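Group II chitinase (Ostrinia furnacalis, PDB 6JAV) probably hydrolyses internal linkages of chitin, this chain being one glycoside hydrolase family 18 catalytic domain of a much longer insect chitinase. Local coordinates at residues 247-259 against 271-285. Numbering follows the deposited sequence.
Sequences GMPMYGQSFTIEN and DGGEPGEYTRAKGFL. Unlike the reference sequence in segment 247-259: E258 (reference Gly), N259 (reference Asp).
Strand residues G252 and L285 pair antiparallel through two backbone bonds, G252 N to L285 O (2.8 Å) and L285 N back to G252 O (3.1 Å). Two residues on, S254 N reaches G283 O at 2.9 Å. Beyond S254 the same edge is taken over by 271-273: S254 O accepts G273 N, and T256 N donates to D271 O (2.8 Å). T256 adds a side-chain bond, its OG1 donating to G272 O at 2.8 Å; Q318 also bonds this hydroxyl.

Where the loop 274-283 leaves and returns, S254, its OG between the backbone N and the carbonyl carbon (chi1 70°), lays its hydroxyl against the G283 backbone. A water 2.7 Å from S254 OG also lies within bonding distance of E274 O and F284 O, though it may not serve all its acceptors at once, so it bridges both sides of the loop to the strand. G283, third residue of the type II turn A281-F284, has the positive phi (92°) that suits glycine there.

The aromatic contact is Y251 with F284: CE1 of F284 sits over one face of the tyrosine ring, 3.3 Å from Y251 CD2, with planes at 22° but little overlap. Y251 OH and Q253 NE2 both bond D199, a pocket residue, while F284 and A281 touch the bound inhibitor.

Strand 244-257 runs from the family's TIM barrel, beside 192-195 and 342-346, into the antiparallel part, consistent with the alpha+beta insertion domain that many family 18 chitinases carry beside the barrel; there F255 meets W319 nearly perpendicularly and L285 packs on helix 287-296.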
ATOM      1  N   GLY A 247      -4.993  -1.007  -4.592  1.00  8.41           N
ATOM      2  CA  GLY A 247      -4.606  -1.313  -3.216  1.00  7.97           C
ATOM      3  C   GLY A 247      -5.798  -1.574  -2.306  1.00 10.05           C
ATOM      4  O   GLY A 247      -6.842  -0.914  -2.382  1.00 10.71           O
ATOM      5  N   MET A 248      -5.601  -2.511  -1.378  1.00  9.25           N
ATOM      6  CA  MET A 248      -6.579  -2.827  -0.359  1.00  8.85           C
ATOM      7  C   MET A 248      -5.877  -2.920   0.995  1.00  9.87           C
ATOM      8  O   MET A 248      -4.805  -3.560   1.107  1.00  9.92           O
ATOM      9  CB  MET A 248      -7.307  -4.119  -0.729  1.00 11.45           C
ATOM     10  CG  MET A 248      -8.342  -3.973  -1.954  1.00 12.57           C
ATOM     11  SD  MET A 248      -8.771  -5.596  -2.548  1.00 15.61           S
ATOM     12  CE  MET A 248      -7.335  -5.951  -3.536  1.00 15.19           C
ATOM     13  N   PRO A 249      -6.410  -2.266   2.025  1.00  9.15           N
ATOM     14  CA  PRO A 249      -5.755  -2.236   3.349  1.00 10.53           C
ATOM     15  C   PRO A 249      -6.086  -3.468   4.185  1.00 10.23           C
ATOM     16  O   PRO A 249      -7.251  -3.868   4.313  1.00 10.53           O
ATOM     17  CB  PRO A 249      -6.336  -0.973   4.002  1.00 10.73           C
ATOM     18  CG  PRO A 249      -7.742  -0.894   3.430  1.00 10.62           C
ATOM     19  CD  PRO A 249      -7.648  -1.449   1.991  1.00  9.56           C
ATOM     20  N   MET A 250      -5.047  -4.055   4.779  1.00  8.01           N
ATOM     21  CA  MET A 250      -5.187  -5.136   5.749  1.00  8.87           C
ATOM     22  C   MET A 250      -5.192  -4.608   7.173  1.00 10.68           C
ATOM     23  O   MET A 250      -4.748  -5.306   8.107  1.00 10.80           O
ATOM     24  CB  MET A 250      -4.028  -6.136   5.584  1.00  9.86           C
ATOM     25  CG  MET A 250      -3.827  -6.665   4.129  1.00 10.34           C
ATOM     26  SD  MET A 250      -5.041  -7.849   3.539  1.00 11.46           S
ATOM     27  CE  MET A 250      -6.223  -6.761   2.718  1.00 11.93           C
ATOM     28  N   TYR A 251      -5.581  -3.352   7.348  1.00  9.96           N
ATOM     29  CA  TYR A 251      -5.524  -2.661   8.623  1.00  9.75           C
ATOM     30  C   TYR A 251      -6.631  -1.615   8.641  1.00 10.12           C
ATOM     31  O   TYR A 251      -7.294  -1.348   7.627  1.00 10.78           O
ATOM     32  CB  TYR A 251      -4.149  -1.968   8.808  1.00  9.83           C
ATOM     33  CG  TYR A 251      -3.951  -0.859   7.786  1.00 10.69           C
ATOM     34  CD1 TYR A 251      -3.454  -1.145   6.520  1.00 11.42           C
ATOM     35  CD2 TYR A 251      -4.302   0.456   8.089  1.00 10.09           C
ATOM     36  CE1 TYR A 251      -3.309  -0.140   5.555  1.00 12.02           C
ATOM     37  CE2 TYR A 251      -4.195   1.462   7.141  1.00 11.74           C
ATOM     38  CZ  TYR A 251      -3.685   1.141   5.879  1.00 12.13           C
ATOM     39  OH  TYR A 251      -3.536   2.130   4.927  1.00 16.82           O
ATOM     40  N   GLY A 252      -6.801  -1.005   9.808  1.00  9.73           N
ATOM     41  CA  GLY A 252      -7.753   0.069   9.957  1.00 10.32           C
ATOM     42  C   GLY A 252      -7.115   1.327  10.503  1.00 10.13           C
ATOM     43  O   GLY A 252      -6.033   1.310  11.095  1.00 11.11           O
ATOM     44  N   GLN A 253      -7.809   2.446  10.267  1.00 11.19           N
ATOM     45  CA  GLN A 253      -7.480   3.716  10.893  1.00 10.84           C
ATOM     46  C   GLN A 253      -8.328   3.874  12.145  1.00 11.92           C
ATOM     47  O   GLN A 253      -9.558   3.689  12.107  1.00 12.24           O
ATOM     48  CB  GLN A 253      -7.740   4.880   9.935  1.00 11.88           C
ATOM     49  CG  GLN A 253      -6.723   4.955   8.790  1.00 11.73           C
ATOM     50  CD  GLN A 253      -5.374   5.542   9.195  1.00 14.29           C
ATOM     51  OE1 GLN A 253      -5.230   6.198  10.241  1.00 15.45           O
ATOM     52  NE2 GLN A 253      -4.361   5.324   8.350  1.00 15.97           N
ATOM     53  N   SER A 254      -7.668   4.189  13.258  1.00 12.19           N
ATOM     54  CA  SER A 254      -8.350   4.281  14.542  1.00 11.52           C
ATOM     55  C   SER A 254      -8.368   5.713  15.050  1.00 13.87           C
ATOM     56  O   SER A 254      -7.515   6.534  14.708  1.00 14.26           O
ATOM     57  CB  SER A 254      -7.673   3.384  15.580  1.00 12.59           C
ATOM     58  OG  SER A 254      -6.424   3.939  15.895  1.00 13.09           O
ATOM     59  N   PHE A 255      -9.359   5.989  15.894  1.00 13.32           N
ATOM     60  CA  PHE A 255      -9.669   7.350  16.318  1.00 13.18           C
ATOM     61  C   PHE A 255     -10.110   7.320  17.777  1.00 13.66           C
ATOM     62  O   PHE A 255     -10.777   6.377  18.209  1.00 15.05           O
ATOM     63  CB  PHE A 255     -10.860   7.931  15.523  1.00 15.53           C
ATOM     64  CG  PHE A 255     -10.699   7.940  14.008  1.00 14.69           C
ATOM     65  CD1 PHE A 255     -10.860   6.767  13.273  1.00 14.22           C
ATOM     66  CD2 PHE A 255     -10.489   9.130  13.321  1.00 14.65           C
ATOM     67  CE1 PHE A 255     -10.750   6.763  11.891  1.00 14.86           C
ATOM     68  CE2 PHE A 255     -10.385   9.132  11.927  1.00 14.92           C
ATOM     69  CZ  PHE A 255     -10.536   7.955  11.216  1.00 14.92           C
ATOM     70  N   THR A 256      -9.736   8.363  18.528  1.00 14.62           N
ATOM     71  CA  THR A 256     -10.308   8.626  19.853  1.00 18.21           C
ATOM     72  C   THR A 256     -11.410   9.665  19.673  1.00 17.10           C
ATOM     73  O   THR A 256     -11.137  10.804  19.279  1.00 19.79           O
ATOM     74  CB  THR A 256      -9.227   9.091  20.829  1.00 18.43           C
ATOM     75  OG1 THR A 256      -8.280   8.027  21.049  1.00 18.46           O
ATOM     76  CG2 THR A 256      -9.860   9.442  22.196  1.00 21.16           C
ATOM     77  N   ILE A 257     -12.645   9.252  19.890  1.00 18.09           N
ATOM     78  CA  ILE A 257     -13.784  10.131  19.639  1.00 21.55           C
ATOM     79  C   ILE A 257     -14.024  11.014  20.851  1.00 23.88           C
ATOM     80  O   ILE A 257     -13.793  10.617  21.999  1.00 25.90           O
ATOM     81  CB  ILE A 257     -15.052   9.375  19.200  1.00 20.84           C
ATOM     82  CG1 ILE A 257     -15.445   8.326  20.229  1.00 22.99           C
ATOM     83  CG2 ILE A 257     -14.818   8.722  17.835  1.00 22.52           C
ATOM     84  CD1 ILE A 257     -16.747   7.613  19.914  1.00 28.66           C
ATOM     85  N   GLU A 258     -14.477  12.242  20.577  1.00 28.27           N
ATOM     86  CA  GLU A 258     -14.675  13.227  21.635  1.00 34.09           C
ATOM     87  C   GLU A 258     -15.783  12.833  22.591  1.00 38.26           C
ATOM     88  O   GLU A 258     -15.785  13.291  23.739  1.00 45.55           O
ATOM     89  CB  GLU A 258     -15.018  14.583  21.029  1.00 32.34           C
ATOM     90  CG  GLU A 258     -13.820  15.344  20.514  1.00 34.53           C
ATOM     91  CD  GLU A 258     -14.158  16.780  20.186  1.00 53.67           C
ATOM     92  OE1 GLU A 258     -15.338  17.164  20.350  1.00 59.93           O
ATOM     93  OE2 GLU A 258     -13.248  17.518  19.751  1.00 50.36           O
ATOM     94  N   ASN A 259     -16.706  11.985  22.156  1.00 34.70           N
ATOM     95  CA  ASN A 259     -17.942  11.774  22.899  1.00 56.69           C
ATOM     96  C   ASN A 259     -18.417  10.355  22.622  1.00 59.51           C
ATOM     97  O   ASN A 259     -18.776  10.037  21.483  1.00 54.39           O
ATOM     98  CB  ASN A 259     -18.976  12.796  22.440  1.00 53.19           C
ATOM     99  CG  ASN A 259     -20.036  13.045  23.469  1.00 56.07           C
ATOM    100  OD1 ASN A 259     -19.786  13.698  24.480  1.00 61.89           O
ATOM    101  ND2 ASN A 259     -21.238  12.538  23.216  1.00 54.86           N
ATOM    102  N   ASP A 271      -7.986  12.656  18.836  1.00 22.67           N
ATOM    103  CA  ASP A 271      -6.654  12.101  18.628  1.00 20.23           C
ATOM    104  C   ASP A 271      -6.821  10.804  17.850  1.00 15.80           C
ATOM    105  O   ASP A 271      -7.939  10.316  17.651  1.00 16.93           O
ATOM    106  CB  ASP A 271      -5.978  11.802  19.972  1.00 21.01           C
ATOM    107  CG  ASP A 271      -4.461  11.751  19.883  1.00 28.26           C
ATOM    108  OD1 ASP A 271      -3.897  11.871  18.772  1.00 29.09           O
ATOM    109  OD2 ASP A 271      -3.825  11.577  20.948  1.00 36.94           O
ATOM    110  N   GLY A 272      -5.688  10.241  17.428  1.00 20.01           N
ATOM    111  CA  GLY A 272      -5.683   8.864  16.975  1.00 16.23           C
ATOM    112  C   GLY A 272      -6.156   7.914  18.060  1.00 19.28           C
ATOM    113  O   GLY A 272      -6.191   8.238  19.248  1.00 18.46           O
ATOM    114  N   GLY A 273      -6.529   6.709  17.639  1.00 15.02           N
ATOM    115  CA  GLY A 273      -6.905   5.692  18.599  1.00 12.69           C
ATOM    116  C   GLY A 273      -5.713   5.168  19.374  1.00 15.89           C
ATOM    117  O   GLY A 273      -4.551   5.287  18.971  1.00 14.90           O
ATOM    118  N   GLU A 274      -6.018   4.571  20.521  1.00 15.47           N
ATOM    119  CA  GLU A 274      -4.968   3.990  21.351  1.00 17.13           C
ATOM    120  C   GLU A 274      -4.178   2.957  20.546  1.00 14.97           C
ATOM    121  O   GLU A 274      -4.772   2.179  19.797  1.00 15.98           O
ATOM    122  CB  GLU A 274      -5.590   3.327  22.578  1.00 18.58           C
ATOM    123  CG  GLU A 274      -6.189   4.334  23.552  1.00 22.98           C
ATOM    124  CD  GLU A 274      -7.099   3.699  24.600  1.00 45.05           C
ATOM    125  OE1 GLU A 274      -7.780   4.455  25.326  1.00 47.87           O
ATOM    126  OE2 GLU A 274      -7.140   2.451  24.702  1.00 39.28           O
ATOM    127  N   PRO A 275      -2.847   2.939  20.660  1.00 15.27           N
ATOM    128  CA  PRO A 275      -2.047   1.955  19.908  1.00 15.51           C
ATOM    129  C   PRO A 275      -2.436   0.523  20.232  1.00 16.43           C
ATOM    130  O   PRO A 275      -2.814   0.183  21.367  1.00 16.70           O
ATOM    131  CB  PRO A 275      -0.611   2.227  20.370  1.00 16.78           C
ATOM    132  CG  PRO A 275      -0.626   3.641  20.871  1.00 23.46           C
ATOM    133  CD  PRO A 275      -2.000   3.840  21.468  1.00 16.90           C
ATOM    134  N   GLY A 276      -2.348  -0.328  19.208  1.00 15.14           N
ATOM    135  CA  GLY A 276      -2.494  -1.752  19.424  1.00 13.19           C
ATOM    136  C   GLY A 276      -1.283  -2.338  20.117  1.00 14.82           C
ATOM    137  O   GLY A 276      -0.162  -1.832  20.019  1.00 15.87           O
ATOM    138  N   GLU A 277      -1.505  -3.468  20.783  1.00 15.23           N
ATOM    139  CA  GLU A 277      -0.406  -4.074  21.527  1.00 17.19           C
ATOM    140  C   GLU A 277       0.660  -4.691  20.631  1.00 22.02           C
ATOM    141  O   GLU A 277       1.799  -4.868  21.080  1.00 21.37           O
ATOM    142  CB  GLU A 277      -0.952  -5.103  22.519  1.00 25.92           C
ATOM    143  CG  GLU A 277      -1.507  -6.325  21.871  1.00 33.69           C
ATOM    144  CD  GLU A 277      -3.008  -6.249  21.638  1.00 40.24           C
ATOM    145  OE1 GLU A 277      -3.547  -5.148  21.354  1.00 42.40           O
ATOM    146  OE2 GLU A 277      -3.655  -7.314  21.731  1.00 33.62           O
ATOM    147  N   TYR A 278       0.337  -5.032  19.383  1.00 12.55           N
ATOM    148  CA  TYR A 278       1.341  -5.588  18.491  1.00 12.73           C
ATOM    149  C   TYR A 278       1.953  -4.568  17.550  1.00 14.92           C
ATOM    150  O   TYR A 278       3.160  -4.614  17.300  1.00 16.37           O
ATOM    151  CB  TYR A 278       0.755  -6.717  17.648  1.00 14.64           C
ATOM    152  CG  TYR A 278       0.333  -7.890  18.481  1.00 14.41           C
ATOM    153  CD1 TYR A 278       1.267  -8.831  18.909  1.00 15.94           C
ATOM    154  CD2 TYR A 278      -0.986  -8.041  18.861  1.00 15.48           C
ATOM    155  CE1 TYR A 278       0.879  -9.900  19.681  1.00 18.64           C
ATOM    156  CE2 TYR A 278      -1.386  -9.115  19.608  1.00 17.62           C
ATOM    157  CZ  TYR A 278      -0.451 -10.040  20.024  1.00 19.08           C
ATOM    158  OH  TYR A 278      -0.868 -11.092  20.788  1.00 17.66           O
ATOM    159  N   THR A 279       1.138  -3.675  16.986  1.00 14.10           N
ATOM    160  CA  THR A 279       1.643  -2.746  15.986  1.00 14.77           C
ATOM    161  C   THR A 279       2.142  -1.446  16.586  1.00 13.65           C
ATOM    162  O   THR A 279       2.965  -0.772  15.956  1.00 16.33           O
ATOM    163  CB  THR A 279       0.578  -2.497  14.903  1.00 13.72           C
ATOM    164  OG1 THR A 279      -0.650  -2.090  15.519  1.00 12.63           O
ATOM    165  CG2 THR A 279       0.351  -3.786  14.099  1.00 14.40           C
ATOM    166  N   ARG A 280       1.651  -1.076  17.773  1.00 15.24           N
ATOM    167  CA  ARG A 280       2.259  -0.023  18.596  1.00 15.72           C
ATOM    168  C   ARG A 280       2.381   1.319  17.864  1.00 18.36           C
ATOM    169  O   ARG A 280       3.427   1.972  17.875  1.00 20.26           O
ATOM    170  CB  ARG A 280       3.607  -0.486  19.176  1.00 17.01           C
ATOM    171  CG  ARG A 280       3.443  -1.553  20.270  1.00 22.63           C
ATOM    172  CD  ARG A 280       4.758  -1.985  20.781  1.00 34.38           C
ATOM    173  NE  ARG A 280       5.656  -2.163  19.572  1.00 56.81           N
ATOM    174  CZ  ARG A 280       6.599  -3.108  19.425  1.00 60.91           C
ATOM    175  NH1 ARG A 280       7.259  -3.166  18.288  1.00 47.97           N
ATOM    176  NH2 ARG A 280       6.800  -3.984  20.436  1.00 48.83           N
ATOM    177  N   ALA A 281       1.290   1.739  17.225  1.00 15.29           N
ATOM    178  CA  ALA A 281       1.259   2.970  16.441  1.00 13.79           C
ATOM    179  C   ALA A 281      -0.110   3.615  16.637  1.00 13.65           C
ATOM    180  O   ALA A 281      -1.128   3.057  16.202  1.00 15.17           O
ATOM    181  CB  ALA A 281       1.498   2.688  14.956  1.00 16.70           C
ATOM    182  N   LYS A 282      -0.146   4.773  17.294  1.00 14.19           N
ATOM    183  CA  LYS A 282      -1.404   5.469  17.530  1.00 14.41           C
ATOM    184  C   LYS A 282      -2.087   5.756  16.201  1.00 13.86           C
ATOM    185  O   LYS A 282      -1.446   6.216  15.253  1.00 15.52           O
ATOM    186  CB  LYS A 282      -1.105   6.788  18.256  1.00 19.06           C
ATOM    187  CG  LYS A 282      -2.319   7.657  18.522  1.00 22.20           C
ATOM    188  CD  LYS A 282      -1.935   8.901  19.341  1.00 24.51           C
ATOM    189  CE  LYS A 282      -0.933   9.759  18.576  1.00 38.07           C
ATOM    190  NZ  LYS A 282      -0.884  11.158  19.083  1.00 46.45           N
ATOM    191  N   GLY A 283      -3.392   5.461  16.126  1.00 13.26           N
ATOM    192  CA  GLY A 283      -4.144   5.715  14.903  1.00 12.95           C
ATOM    193  C   GLY A 283      -4.199   4.551  13.932  1.00 12.72           C
ATOM    194  O   GLY A 283      -4.843   4.663  12.880  1.00 12.90           O
ATOM    195  N   PHE A 284      -3.567   3.431  14.262  1.00 11.58           N
ATOM    196  CA  PHE A 284      -3.435   2.306  13.350  1.00 11.52           C
ATOM    197  C   PHE A 284      -3.744   1.018  14.096  1.00 11.54           C
ATOM    198  O   PHE A 284      -3.287   0.838  15.228  1.00 13.35           O
ATOM    199  CB  PHE A 284      -1.974   2.286  12.899  1.00 15.22           C
ATOM    200  CG  PHE A 284      -1.624   1.189  11.929  1.00 14.06           C
ATOM    201  CD1 PHE A 284      -1.721   1.389  10.551  1.00 15.87           C
ATOM    202  CD2 PHE A 284      -1.129  -0.029  12.401  1.00 17.09           C
ATOM    203  CE1 PHE A 284      -1.347   0.368   9.662  1.00 18.31           C
ATOM    204  CE2 PHE A 284      -0.761  -1.042  11.518  1.00 17.57           C
ATOM    205  CZ  PHE A 284      -0.855  -0.832  10.154  1.00 15.68           C
ATOM    206  N   LEU A 285      -4.470   0.098  13.464  1.00 10.52           N
ATOM    207  CA  LEU A 285      -4.623  -1.248  14.020  1.00  9.63           C
ATOM    208  C   LEU A 285      -4.572  -2.277  12.898  1.00 11.08           C
ATOM    209  O   LEU A 285      -5.214  -2.104  11.858  1.00 10.56           O
ATOM    210  CB  LEU A 285      -5.963  -1.439  14.774  1.00 12.87           C
ATOM    211  CG  LEU A 285      -6.140  -0.644  16.072  1.00 10.90           C
ATOM    212  CD1 LEU A 285      -7.571  -0.756  16.572  1.00 12.35           C
ATOM    213  CD2 LEU A 285      -5.158  -1.118  17.155  1.00 11.82           C
TER
HETATM  214  O   HOH W   1      -4.505   2.524  17.128  1.00 14.45           O